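Local atomic coordinates of DUF1116 domain-containing protein (Enterococcus faecalis, PDB entry 3CLQ), a protein that is of unknown function but belongs to the AllG (DUF1116) family and is possibly a subunit of an oxamate carbamoyltransferase-like enzyme. Residues Q11-E16 with H249-S254; S132-K137 with D230-P235; V265-R270 with N403-V408; E336-S341 with I357-F362; L345-K350 with T377-V382. All coordinates share one frame; numbering follows the deposited sequence.

How the contacts relate
Four of the five contacts form a connected group, while contact 2 stands apart, on the opposite side of the chain's centre from contacts 1, 3 and 5, with its centre 35 Å from that of contact 1 and 30 Å from that of contact 5. Contact 5 touches the other three. It meets contact 1 through a salt bridge, E15 OE2 to K350 NZ at 2.9 Å, contact 3 through a probable hydrogen bond, N403 ND2 to P381 O at 3.0 Å, and contact 4 where Y340 packs on V382. Contacts 1 and 3 also meet directly, H249 packing on R270. Contacts 4 and 5 are nested within the long loop that contact 3 closes. No active site is established for this protein.

Contact 1: Q11-E16 with H249-S254; sequences QQANEE and HNVENS
A13 presses its methyl group into the turn made by V251 to S254, and that small residue sets the spacing: the CA atoms of A13 and S254 lie 4.9 Å apart. A13 CB rests on the backbone of the turn, 3.3 Å from E252 O. Its carbon contacts are with N253 CB at 3.9 Å and with V251 CG1 at 4.2 Å. One turn further along the helix, the aliphatic stem of E16 approaches the same valine methyl. The valine directs this methyl at the helix because CG1 stands anti to its own backbone N (chi1 -176°), and its compact, beta-branched end fills the space beside A13 and the stem of E16.

The polar part is indirect, since no hydrogen bond joins the two segments. N14 OD1 lies over the backbone of S254, 3.5 Å from S254 CA, and accepts from T255 N, while S254 OG is taken up by I256 N. The asparagine thus grips the chain just beyond the turn, and the serine ties that same chain to itself.

The turn itself is closed by S254 N to V251 O at 2.9 Å. It is a type II beta turn in which N253 occupies the third position with positive phi (78°), a conformation asparagine tolerates well. Here, then, a type II turn between helix 234-247 and strand 257-263 is laid across one side of the N-terminal helix 6-23.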
# COMPACT_ATOMS: atom_id res chain seq x y z
N GLN B 11 -28.20 14.32 21.65
CA GLN B 11 -27.62 14.90 20.45
C GLN B 11 -26.40 15.77 20.79
O GLN B 11 -25.37 15.68 20.11
CB GLN B 11 -28.68 15.63 19.62
CG GLN B 11 -29.17 14.84 18.38
CD GLN B 11 -29.10 13.32 18.57
OE1 GLN B 11 -28.25 12.65 17.98
NE2 GLN B 11 -29.99 12.77 19.38
N GLN B 12 -26.47 16.58 21.83
CA GLN B 12 -25.32 17.38 22.23
C GLN B 12 -24.16 16.53 22.68
O GLN B 12 -23.02 16.76 22.27
CB GLN B 12 -25.68 18.34 23.35
CG GLN B 12 -26.48 19.54 22.89
CD GLN B 12 -27.32 20.13 24.00
OE1 GLN B 12 -28.42 20.64 23.76
NE2 GLN B 12 -26.83 20.05 25.24
N ALA B 13 -24.44 15.53 23.51
CA ALA B 13 -23.39 14.72 24.08
C ALA B 13 -22.70 13.88 23.01
O ALA B 13 -21.48 13.67 23.06
CB ALA B 13 -23.91 13.85 25.18
N ASN B 14 -23.47 13.41 22.03
CA ASN B 14 -22.88 12.60 20.99
C ASN B 14 -21.95 13.44 20.10
O ASN B 14 -20.90 12.97 19.68
CB ASN B 14 -23.96 11.87 20.18
CG ASN B 14 -24.70 10.81 21.01
OD1 ASN B 14 -24.73 10.87 22.24
ND2 ASN B 14 -25.30 9.84 20.33
N GLU B 15 -22.34 14.69 19.87
CA GLU B 15 -21.52 15.67 19.18
C GLU B 15 -20.13 15.84 19.80
O GLU B 15 -19.10 15.79 19.11
CB GLU B 15 -22.24 17.01 19.14
CG GLU B 15 -21.45 18.12 18.43
CD GLU B 15 -21.31 17.89 16.91
OE1 GLU B 15 -22.23 17.28 16.31
OE2 GLU B 15 -20.28 18.33 16.33
N GLU B 16 -20.12 16.06 21.12
CA GLU B 16 -18.88 16.21 21.88
C GLU B 16 -18.09 14.90 21.87
O GLU B 16 -16.88 14.90 21.61
CB GLU B 16 -19.18 16.72 23.31
CG GLU B 16 -17.98 16.86 24.28
CD GLU B 16 -16.74 17.63 23.71
OE1 GLU B 16 -16.85 18.33 22.66
OE2 GLU B 16 -15.64 17.53 24.31
N HIS B 249 -14.79 8.40 25.54
CA HIS B 249 -15.51 7.73 26.63
C HIS B 249 -15.81 8.65 27.82
O HIS B 249 -15.10 9.61 28.06
CB HIS B 249 -14.71 6.52 27.10
CG HIS B 249 -15.53 5.53 27.86
ND1 HIS B 249 -15.24 5.16 29.15
CD2 HIS B 249 -16.64 4.84 27.51
CE1 HIS B 249 -16.13 4.28 29.57
NE2 HIS B 249 -17.00 4.07 28.59
N ASN B 250 -16.87 8.35 28.58
CA ASN B 250 -17.27 9.16 29.77
C ASN B 250 -17.75 10.57 29.45
O ASN B 250 -17.26 11.53 30.00
CB ASN B 250 -16.15 9.27 30.80
CG ASN B 250 -15.61 7.94 31.20
OD1 ASN B 250 -16.28 7.16 31.90
ND2 ASN B 250 -14.39 7.65 30.77
N VAL B 251 -18.69 10.68 28.53
CA VAL B 251 -19.32 11.95 28.26
C VAL B 251 -20.74 11.79 28.78
O VAL B 251 -21.51 10.99 28.24
CB VAL B 251 -19.30 12.26 26.76
CG1 VAL B 251 -19.87 13.63 26.47
CG2 VAL B 251 -17.89 12.17 26.25
N GLU B 252 -21.06 12.52 29.85
CA GLU B 252 -22.40 12.50 30.42
C GLU B 252 -23.44 12.53 29.30
O GLU B 252 -23.34 13.34 28.38
CB GLU B 252 -22.61 13.68 31.39
CG GLU B 252 -24.03 13.72 32.02
CD GLU B 252 -24.20 14.76 33.16
OE1 GLU B 252 -25.36 15.07 33.55
OE2 GLU B 252 -23.18 15.26 33.67
N ASN B 253 -24.41 11.61 29.39
CA ASN B 253 -25.53 11.51 28.45
C ASN B 253 -25.24 10.86 27.09
O ASN B 253 -26.16 10.62 26.34
CB ASN B 253 -26.21 12.87 28.21
CG ASN B 253 -26.75 13.50 29.49
OD1 ASN B 253 -27.41 12.85 30.30
ND2 ASN B 253 -26.49 14.79 29.67
N SER B 254 -23.97 10.59 26.76
CA SER B 254 -23.67 10.03 25.43
C SER B 254 -24.01 8.54 25.22
O SER B 254 -23.67 7.68 26.05
CB SER B 254 -22.21 10.26 25.05
OG SER B 254 -21.84 9.44 23.93

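Contact 2: S132-K137 with D230-P235; sequences SEQLAK and DYFSGP
S132 begins the contact among Y231, F232 and P235, where the small serine side chain fits close against all three. Its CB lies 3.8 Å from Y231 CD2; the placement of its hydroxyl, modelled near the edge of the same ring, is doubtful. S132 CB also rests 4.0 Å from F232 CA, and S132 N lies 3.9 Å from P235 CG, so one residue touches the first half of the opposing turn and the proline that follows it. E133 turns away toward helix 146-168, and with Q134 the chain comes back to the contact. The glutamine side chain bends at chi2 (-98°) and crosses F232 at about a right angle, the amide and ring planes 86° apart, with Q134 CD 3.9 Å from F232 CB. Past Q134 the chain leaves the contact.

The receiving surface is a type I beta turn from Y231 to G234, closed by G234 N to Y231 O at 3.1 Å. G234 CA lies 3.9 Å above one face of the Y231 ring, where glycine fits because it sets no side chain against the ring. P235 follows in the first turn of helix 234-247, a position that suits a residue without an N-H.

Around this pair, F232 reaches L201 of helix 195-210 and L226 of helix 216-226, Y231 OH bonds to S104 OG, and P235 O bonds to T129 OG1 of strand 126-130.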
# COMPACT_ATOMS: atom_id res chain seq x y z
N SER B 132 2.62 -8.28 17.23
CA SER B 132 2.41 -9.49 16.48
C SER B 132 3.63 -10.39 16.60
O SER B 132 4.75 -10.00 16.25
CB SER B 132 2.17 -9.15 15.00
OG SER B 132 2.44 -10.25 14.16
N GLU B 133 3.44 -11.58 17.14
CA GLU B 133 4.35 -12.67 16.86
C GLU B 133 4.00 -12.84 15.41
O GLU B 133 2.98 -12.29 14.99
CB GLU B 133 3.94 -13.86 17.68
CG GLU B 133 3.55 -13.45 19.09
CD GLU B 133 2.71 -14.50 19.79
OE1 GLU B 133 1.48 -14.26 19.92
OE2 GLU B 133 3.28 -15.54 20.21
N GLN B 134 4.77 -13.51 14.58
CA GLN B 134 4.39 -13.30 13.16
C GLN B 134 3.91 -14.54 12.42
O GLN B 134 3.49 -14.45 11.28
CB GLN B 134 5.48 -12.54 12.38
CG GLN B 134 5.50 -11.03 12.64
CD GLN B 134 4.77 -10.21 11.55
OE1 GLN B 134 5.33 -9.92 10.48
NE2 GLN B 134 3.53 -9.85 11.83
N LEU B 135 3.98 -15.69 13.08
CA LEU B 135 3.66 -16.94 12.41
C LEU B 135 2.18 -17.35 12.55
O LEU B 135 1.36 -16.58 13.08
CB LEU B 135 4.61 -18.07 12.88
CG LEU B 135 5.91 -18.32 12.09
CD1 LEU B 135 5.67 -19.20 10.82
CD2 LEU B 135 6.66 -17.02 11.72
N ALA B 136 1.85 -18.54 12.04
CA ALA B 136 0.53 -19.14 12.23
C ALA B 136 0.51 -19.96 13.54
O ALA B 136 -0.50 -19.98 14.25
CB ALA B 136 0.17 -20.00 11.05
N LYS B 137 1.63 -20.62 13.88
CA LYS B 137 1.75 -21.30 15.18
C LYS B 137 2.15 -20.25 16.22
O LYS B 137 3.33 -19.90 16.36
CB LYS B 137 2.77 -22.45 15.13
CG LYS B 137 2.54 -23.51 16.20
CD LYS B 137 3.83 -24.02 16.88
CE LYS B 137 4.36 -25.36 16.29
NZ LYS B 137 5.07 -25.22 14.98
N ASP B 230 2.15 -10.51 6.89
CA ASP B 230 1.71 -9.15 6.65
C ASP B 230 0.91 -8.58 7.82
O ASP B 230 0.28 -7.56 7.69
CB ASP B 230 0.96 -9.03 5.32
CG ASP B 230 -0.36 -9.76 5.33
OD1 ASP B 230 -1.10 -9.70 4.29
OD2 ASP B 230 -0.66 -10.39 6.37
N TYR B 231 1.00 -9.21 8.98
CA TYR B 231 0.17 -8.81 10.10
C TYR B 231 0.84 -7.88 11.11
O TYR B 231 0.24 -7.51 12.11
CB TYR B 231 -0.32 -10.06 10.86
CG TYR B 231 -1.37 -9.75 11.90
CD1 TYR B 231 -2.62 -9.21 11.53
CD2 TYR B 231 -1.12 -9.96 13.25
CE1 TYR B 231 -3.59 -8.92 12.48
CE2 TYR B 231 -2.09 -9.66 14.23
CZ TYR B 231 -3.33 -9.14 13.84
OH TYR B 231 -4.27 -8.85 14.79
N PHE B 232 2.07 -7.50 10.88
CA PHE B 232 2.78 -6.71 11.89
C PHE B 232 2.09 -5.41 12.40
O PHE B 232 2.23 -5.07 13.56
CB PHE B 232 4.21 -6.39 11.45
CG PHE B 232 5.00 -5.74 12.51
CD1 PHE B 232 5.37 -6.47 13.65
CD2 PHE B 232 5.28 -4.39 12.44
CE1 PHE B 232 6.07 -5.87 14.69
CE2 PHE B 232 5.98 -3.77 13.47
CZ PHE B 232 6.38 -4.52 14.60
N SER B 233 1.37 -4.69 11.56
CA SER B 233 0.73 -3.45 11.98
C SER B 233 -0.70 -3.62 12.53
O SER B 233 -1.34 -2.65 12.96
CB SER B 233 0.69 -2.47 10.81
OG SER B 233 -0.21 -2.94 9.83
N GLY B 234 -1.21 -4.85 12.47
CA GLY B 234 -2.56 -5.16 12.93
C GLY B 234 -2.79 -4.63 14.34
O GLY B 234 -3.70 -3.83 14.56
N PRO B 235 -1.98 -5.09 15.31
CA PRO B 235 -2.10 -4.54 16.65
C PRO B 235 -2.00 -3.02 16.68
O PRO B 235 -2.73 -2.36 17.45
CB PRO B 235 -0.92 -5.18 17.39
CG PRO B 235 -0.82 -6.52 16.73
CD PRO B 235 -1.00 -6.19 15.25

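Contact 3: V265-R270 with N403-V408; sequences VEFGIR and NPPANV
F267 makes the largest share of the contact, its ring lying beside P404 with both side chains pointing the same way. P404 CB sits over one face of the ring in a CH-pi contact, 3.9 Å from the ring centroid and 21° off the normal, displaced toward the rim. P405 approaches the root of the side chain instead, its CD 3.6 Å from F267 CB. The rigid proline rings present C-H groups, suited to packing on an aromatic side chain. Further along, I269 and V408 meet tip to tip; I269 CD1 to V408 CG1 is modelled at 3.2 Å, too tight for two methyl groups, so the exact placement is doubtful.

This is a strand of an antiparallel sheet covered by the connection that runs from strand 396-402 into helix 407-419. F267 and I269 alternate with G268 and so share one side of strand 266-271, and I269 CG2 touches the F267 ring at its edge, in plane.

Behind this first shell, M260 of strand 257-263 touches both F267 and I269. Backbone bonds hold F267 to G282 and G268 to C261 on the adjoining strands, and N407 ND2 reaches T281 O, tying N407 of this connection to strand 280-283 of the same sheet.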
# COMPACT_ATOMS: atom_id res chain seq x y z
N VAL B 265 -16.18 -16.37 24.56
CA VAL B 265 -17.37 -16.85 25.24
C VAL B 265 -18.44 -15.75 25.25
O VAL B 265 -19.61 -16.01 25.01
CB VAL B 265 -17.06 -17.31 26.69
CG1 VAL B 265 -18.31 -17.81 27.39
CG2 VAL B 265 -15.99 -18.39 26.72
N GLU B 266 -18.03 -14.51 25.55
CA GLU B 266 -18.97 -13.41 25.64
C GLU B 266 -18.58 -12.20 24.82
O GLU B 266 -17.40 -11.91 24.61
CB GLU B 266 -19.12 -12.93 27.08
CG GLU B 266 -19.85 -13.87 28.01
CD GLU B 266 -20.44 -13.14 29.20
OE1 GLU B 266 -19.71 -12.37 29.86
OE2 GLU B 266 -21.64 -13.33 29.46
N PHE B 267 -19.59 -11.46 24.38
CA PHE B 267 -19.38 -10.18 23.73
C PHE B 267 -19.69 -9.08 24.73
O PHE B 267 -20.66 -9.18 25.52
CB PHE B 267 -20.30 -10.05 22.55
CG PHE B 267 -19.80 -9.15 21.53
CD1 PHE B 267 -19.18 -9.64 20.40
CD2 PHE B 267 -19.90 -7.77 21.70
CE1 PHE B 267 -18.69 -8.77 19.43
CE2 PHE B 267 -19.41 -6.91 20.73
CZ PHE B 267 -18.81 -7.42 19.60
N GLY B 268 -18.87 -8.03 24.71
CA GLY B 268 -18.97 -6.98 25.70
C GLY B 268 -18.66 -5.59 25.17
O GLY B 268 -17.67 -5.36 24.46
N ILE B 269 -19.51 -4.64 25.54
CA ILE B 269 -19.35 -3.28 25.08
C ILE B 269 -19.43 -2.30 26.23
O ILE B 269 -19.88 -2.64 27.31
CB ILE B 269 -20.41 -2.94 24.02
CG1 ILE B 269 -21.79 -2.87 24.65
CG2 ILE B 269 -20.36 -3.96 22.91
CD1 ILE B 269 -22.85 -2.28 23.76
N ARG B 270 -18.96 -1.08 25.99
CA ARG B 270 -19.06 0.01 26.94
C ARG B 270 -19.70 1.16 26.20
O ARG B 270 -19.53 1.26 24.98
CB ARG B 270 -17.67 0.38 27.42
CG ARG B 270 -16.94 -0.82 27.98
CD ARG B 270 -15.76 -0.39 28.78
NE ARG B 270 -14.85 0.34 27.92
CZ ARG B 270 -13.72 0.91 28.32
NH1 ARG B 270 -13.35 0.84 29.60
NH2 ARG B 270 -12.98 1.55 27.42
N ASN B 403 -21.71 -10.55 14.12
CA ASN B 403 -22.29 -9.36 14.74
C ASN B 403 -22.21 -9.44 16.27
O ASN B 403 -21.96 -10.51 16.82
CB ASN B 403 -23.75 -9.14 14.29
CG ASN B 403 -23.93 -9.19 12.75
OD1 ASN B 403 -23.92 -10.26 12.14
ND2 ASN B 403 -24.13 -8.03 12.13
N PRO B 404 -22.37 -8.30 16.95
CA PRO B 404 -22.60 -8.41 18.38
C PRO B 404 -24.01 -8.95 18.54
O PRO B 404 -24.76 -8.93 17.58
CB PRO B 404 -22.54 -6.95 18.87
CG PRO B 404 -21.98 -6.17 17.75
CD PRO B 404 -22.34 -6.90 16.50
N PRO B 405 -24.36 -9.45 19.74
CA PRO B 405 -25.71 -9.96 20.00
C PRO B 405 -26.69 -8.83 20.35
O PRO B 405 -26.33 -7.87 21.00
CB PRO B 405 -25.50 -10.87 21.21
CG PRO B 405 -24.38 -10.24 21.95
CD PRO B 405 -23.49 -9.57 20.92
N ALA B 406 -27.94 -8.98 19.94
CA ALA B 406 -28.92 -7.90 20.10
C ALA B 406 -29.05 -7.36 21.52
O ALA B 406 -29.14 -6.15 21.71
CB ALA B 406 -30.28 -8.34 19.58
N ASN B 407 -29.04 -8.27 22.50
CA ASN B 407 -29.40 -7.93 23.90
C ASN B 407 -28.51 -6.84 24.49
O ASN B 407 -28.95 -5.97 25.24
CB ASN B 407 -29.33 -9.17 24.83
CG ASN B 407 -27.89 -9.59 25.14
OD1 ASN B 407 -27.18 -10.10 24.26
ND2 ASN B 407 -27.45 -9.35 26.38
N VAL B 408 -27.24 -6.91 24.14
CA VAL B 408 -26.27 -6.03 24.75
C VAL B 408 -26.66 -4.54 24.60
O VAL B 408 -26.43 -3.74 25.50
CB VAL B 408 -24.87 -6.37 24.22
CG1 VAL B 408 -24.23 -5.19 23.51
CG2 VAL B 408 -24.02 -6.93 25.35

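Contact 4: E336-S341 with I357-F362; sequences EALNYS and IPVLDF
L338 and L360, the residues with the most surface buried here, bring helix 334-343 against the loop between strands 356-357 and 363-369. L338 keeps CG anti to its carbonyl carbon (chi1 -60°), which carries the branch along the helix side until CD2 meets V359 CG1 at 3.8 Å; the two side chains cross at about a right angle. Leucine suits this place because its length lets CD2 reach from the helix to the valine. L360 comes in beside it. Its CD1 reaches only 4.4 Å from L338 CB, while CD2 dips toward the helix backbone, 4.1 Å from L338 O. Here the branched end of a leucine can spread over the curved helix surface.

S341, one helical turn beyond L338, is the third partner. S341 CB lies 3.9 Å from L360 CD2, so the L360 methyl touches both helix residues. A small residue allows that approach. S341 OG does not bond across to the loop: it is held by F318 O and A321 N, and I357 CD1 comes no nearer to it than 4.4 Å.

Other residues of this loop pack on the second subunit: P358 on P324 and F362 on P328 of that neighbouring chain. With no hydrogen bond between helix and loop, the contact rests mainly on van der Waals packing of aliphatic groups, which is only weakly directional.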
# COMPACT_ATOMS: atom_id res chain seq x y z
N GLU B 336 -21.95 -5.90 -2.28
CA GLU B 336 -22.38 -5.98 -0.88
C GLU B 336 -21.45 -5.21 0.04
O GLU B 336 -21.90 -4.62 1.03
CB GLU B 336 -22.43 -7.44 -0.40
CG GLU B 336 -23.71 -8.19 -0.79
CD GLU B 336 -23.60 -9.71 -0.60
OE1 GLU B 336 -22.68 -10.20 0.11
OE2 GLU B 336 -24.44 -10.42 -1.19
N ALA B 337 -20.16 -5.23 -0.26
CA ALA B 337 -19.21 -4.55 0.61
C ALA B 337 -19.35 -3.04 0.46
O ALA B 337 -19.31 -2.32 1.45
CB ALA B 337 -17.79 -5.02 0.35
N LEU B 338 -19.54 -2.56 -0.76
CA LEU B 338 -19.77 -1.14 -0.95
C LEU B 338 -20.98 -0.78 -0.13
O LEU B 338 -21.02 0.23 0.55
CB LEU B 338 -20.07 -0.82 -2.42
CG LEU B 338 -18.97 -1.17 -3.42
CD1 LEU B 338 -19.24 -0.57 -4.81
CD2 LEU B 338 -17.63 -0.74 -2.87
N ASN B 339 -21.98 -1.64 -0.20
CA ASN B 339 -23.27 -1.38 0.38
C ASN B 339 -23.27 -1.30 1.90
O ASN B 339 -24.04 -0.54 2.48
CB ASN B 339 -24.20 -2.49 -0.06
CG ASN B 339 -25.51 -1.97 -0.53
OD1 ASN B 339 -25.83 -2.05 -1.72
ND2 ASN B 339 -26.28 -1.39 0.40
N TYR B 340 -22.42 -2.10 2.53
CA TYR B 340 -22.37 -2.21 3.99
C TYR B 340 -21.78 -0.95 4.64
O TYR B 340 -22.26 -0.45 5.67
CB TYR B 340 -21.54 -3.43 4.42
CG TYR B 340 -22.32 -4.71 4.70
CD1 TYR B 340 -23.40 -4.71 5.60
CD2 TYR B 340 -21.96 -5.91 4.10
CE1 TYR B 340 -24.12 -5.89 5.88
CE2 TYR B 340 -22.65 -7.09 4.37
CZ TYR B 340 -23.73 -7.07 5.26
OH TYR B 340 -24.42 -8.25 5.52
N SER B 341 -20.72 -0.44 4.01
CA SER B 341 -20.06 0.76 4.47
C SER B 341 -21.03 1.93 4.40
O SER B 341 -21.04 2.75 5.33
CB SER B 341 -18.81 1.04 3.66
OG SER B 341 -17.76 0.20 4.07
N ILE B 357 -12.88 6.86 2.36
CA ILE B 357 -12.88 5.71 1.46
C ILE B 357 -13.06 6.12 0.01
O ILE B 357 -14.14 6.53 -0.41
CB ILE B 357 -14.03 4.77 1.78
CG1 ILE B 357 -13.99 4.35 3.27
CG2 ILE B 357 -13.98 3.56 0.86
CD1 ILE B 357 -15.33 3.88 3.74
N PRO B 358 -12.00 5.98 -0.78
CA PRO B 358 -11.97 6.48 -2.15
C PRO B 358 -13.16 5.99 -3.00
O PRO B 358 -13.91 6.80 -3.56
CB PRO B 358 -10.66 5.91 -2.68
CG PRO B 358 -9.81 5.82 -1.48
CD PRO B 358 -10.74 5.32 -0.43
N VAL B 359 -13.33 4.68 -3.09
CA VAL B 359 -14.37 4.18 -3.99
C VAL B 359 -15.77 4.75 -3.66
O VAL B 359 -16.61 4.87 -4.54
CB VAL B 359 -14.39 2.63 -4.07
CG1 VAL B 359 -14.98 2.03 -2.82
CG2 VAL B 359 -15.13 2.17 -5.33
N LEU B 360 -16.02 5.12 -2.41
CA LEU B 360 -17.28 5.80 -2.06
C LEU B 360 -17.13 7.33 -2.12
O LEU B 360 -17.50 8.04 -1.17
CB LEU B 360 -17.75 5.38 -0.67
CG LEU B 360 -18.66 4.15 -0.55
CD1 LEU B 360 -18.86 3.39 -1.88
CD2 LEU B 360 -18.20 3.23 0.55
N ASP B 361 -16.55 7.83 -3.22
CA ASP B 361 -16.36 9.26 -3.42
C ASP B 361 -15.72 9.94 -2.21
O ASP B 361 -16.03 11.10 -1.90
CB ASP B 361 -17.69 9.95 -3.73
CG ASP B 361 -18.33 9.46 -5.03
OD1 ASP B 361 -17.58 9.11 -5.99
OD2 ASP B 361 -19.58 9.46 -5.10
N PHE B 362 -14.84 9.23 -1.50
CA PHE B 362 -14.17 9.78 -0.33
C PHE B 362 -15.13 10.19 0.80
O PHE B 362 -14.95 11.26 1.39
CB PHE B 362 -13.30 10.97 -0.73
CG PHE B 362 -12.30 10.63 -1.76
CD1 PHE B 362 -11.01 10.24 -1.39
CD2 PHE B 362 -12.65 10.63 -3.11
CE1 PHE B 362 -10.08 9.90 -2.36
CE2 PHE B 362 -11.74 10.28 -4.09
CZ PHE B 362 -10.45 9.90 -3.72

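Contact 5: L345-K350 with T377-V382; sequences LEITTK and TGMLPV
I347 and M379 (a selenomethionine) form the middle of an apolar contact, without a hydrogen bond across it, between the chain entering strand 348-352 and the loop that leads from helix 371-377 to strand 383-388. The isoleucine does most of the work. Its CG1 lies 3.6 Å from M379 CE where the two side chains cross at a slant, and its CD1 runs on to touch the opposite backbone at M379 O (3.4 Å) and the proline ring at P381 CD (3.6 Å). A long branched side chain can bridge these two partners at once. M379 keeps CG anti to its backbone N (chi1 -177°) and stays extended before bending at chi3 (109°), which turns the terminal methyl onto I347 and leaves SE 4.1 Å from E346 OE1, the glutamate crossing it at about a right angle. E346 also touches a crystal neighbour, so its exact pose may owe something to the lattice.

The loop leaves helix 371-377 through an ST turn. T377 OG1 accepts from M379 N at 2.9 Å, with an N-H...O angle of 161°, and G378 between them has the positive phi that favours glycine. The same hydroxyl is bonded to K373 O.

I347 also touches I369 and V374 of helix 371-377, and its backbone pairs with D370. Just beyond it, T349 and K350 both face T367 in a classic beta bulge. P381 packs against P404, which links the loop to the segment 403-408.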
# COMPACT_ATOMS: atom_id res chain seq x y z
N LEU B 345 -23.76 3.99 8.23
CA LEU B 345 -23.97 5.41 8.54
C LEU B 345 -25.24 5.67 9.36
O LEU B 345 -25.36 6.70 10.01
CB LEU B 345 -24.09 6.21 7.25
CG LEU B 345 -22.87 6.51 6.39
CD1 LEU B 345 -23.29 7.12 5.06
CD2 LEU B 345 -21.92 7.44 7.12
N GLU B 346 -26.19 4.76 9.28
CA GLU B 346 -27.47 4.94 9.97
C GLU B 346 -27.30 4.57 11.42
O GLU B 346 -28.11 4.93 12.28
CB GLU B 346 -28.53 4.06 9.34
CG GLU B 346 -28.65 4.25 7.85
CD GLU B 346 -29.54 3.20 7.23
OE1 GLU B 346 -30.21 2.46 7.99
OE2 GLU B 346 -29.56 3.11 5.99
N ILE B 347 -26.21 3.87 11.67
CA ILE B 347 -25.84 3.40 12.99
C ILE B 347 -24.87 4.37 13.67
O ILE B 347 -24.66 4.29 14.88
CB ILE B 347 -25.12 2.07 12.85
CG1 ILE B 347 -25.95 0.93 13.36
CG2 ILE B 347 -23.90 2.00 13.73
CD1 ILE B 347 -25.05 -0.29 13.49
N THR B 348 -24.28 5.28 12.91
CA THR B 348 -23.15 6.05 13.43
C THR B 348 -23.47 7.53 13.48
O THR B 348 -24.42 7.98 12.86
CB THR B 348 -21.91 5.82 12.57
OG1 THR B 348 -22.26 5.93 11.18
CG2 THR B 348 -21.34 4.44 12.84
N THR B 349 -22.67 8.30 14.21
CA THR B 349 -23.03 9.70 14.47
C THR B 349 -22.68 10.68 13.33
O THR B 349 -23.50 11.54 12.99
CB THR B 349 -22.44 10.19 15.80
OG1 THR B 349 -22.69 9.22 16.84
CG2 THR B 349 -23.06 11.52 16.19
N LYS B 350 -21.47 10.57 12.77
CA LYS B 350 -21.09 11.34 11.57
C LYS B 350 -19.85 10.74 10.93
O LYS B 350 -19.22 9.87 11.53
CB LYS B 350 -20.86 12.84 11.86
CG LYS B 350 -19.65 13.15 12.74
CD LYS B 350 -19.37 14.66 12.82
CE LYS B 350 -20.42 15.39 13.65
NZ LYS B 350 -19.98 16.79 13.94
N THR B 377 -33.41 1.20 14.22
CA THR B 377 -33.28 0.67 12.87
C THR B 377 -33.45 -0.84 12.87
O THR B 377 -33.93 -1.42 11.90
CB THR B 377 -31.87 0.92 12.34
OG1 THR B 377 -30.93 0.33 13.24
CG2 THR B 377 -31.60 2.41 12.22
N GLY B 378 -33.03 -1.45 13.97
CA GLY B 378 -32.90 -2.90 14.06
C GLY B 378 -31.58 -3.41 13.50
O GLY B 378 -31.28 -4.60 13.60
N MSE B 379 -30.78 -2.52 12.92
CA MSE B 379 -29.55 -2.91 12.24
C MSE B 379 -28.34 -2.98 13.17
O MSE B 379 -28.00 -2.01 13.85
CB MSE B 379 -29.29 -1.89 11.14
CG MSE B 379 -28.11 -2.18 10.29
SE MSE B 379 -27.81 -0.68 9.06
CE MSE B 379 -26.21 0.05 9.84
N LEU B 380 -27.66 -4.13 13.19
CA LEU B 380 -26.47 -4.30 14.05
C LEU B 380 -25.15 -3.97 13.36
O LEU B 380 -25.02 -4.09 12.13
CB LEU B 380 -26.40 -5.73 14.59
CG LEU B 380 -27.18 -6.17 15.83
CD1 LEU B 380 -28.44 -5.33 16.08
CD2 LEU B 380 -27.53 -7.67 15.73
N PRO B 381 -24.14 -3.53 14.14
CA PRO B 381 -22.79 -3.42 13.61
C PRO B 381 -22.37 -4.69 12.90
O PRO B 381 -22.58 -5.79 13.40
CB PRO B 381 -21.96 -3.25 14.88
CG PRO B 381 -22.83 -2.52 15.77
CD PRO B 381 -24.20 -3.11 15.55
N VAL B 382 -21.80 -4.54 11.73
CA VAL B 382 -21.25 -5.67 11.01
C VAL B 382 -19.77 -5.70 11.33
O VAL B 382 -19.11 -4.68 11.24
CB VAL B 382 -21.38 -5.46 9.49
CG1 VAL B 382 -20.32 -4.46 8.99
CG2 VAL B 382 -21.24 -6.77 8.78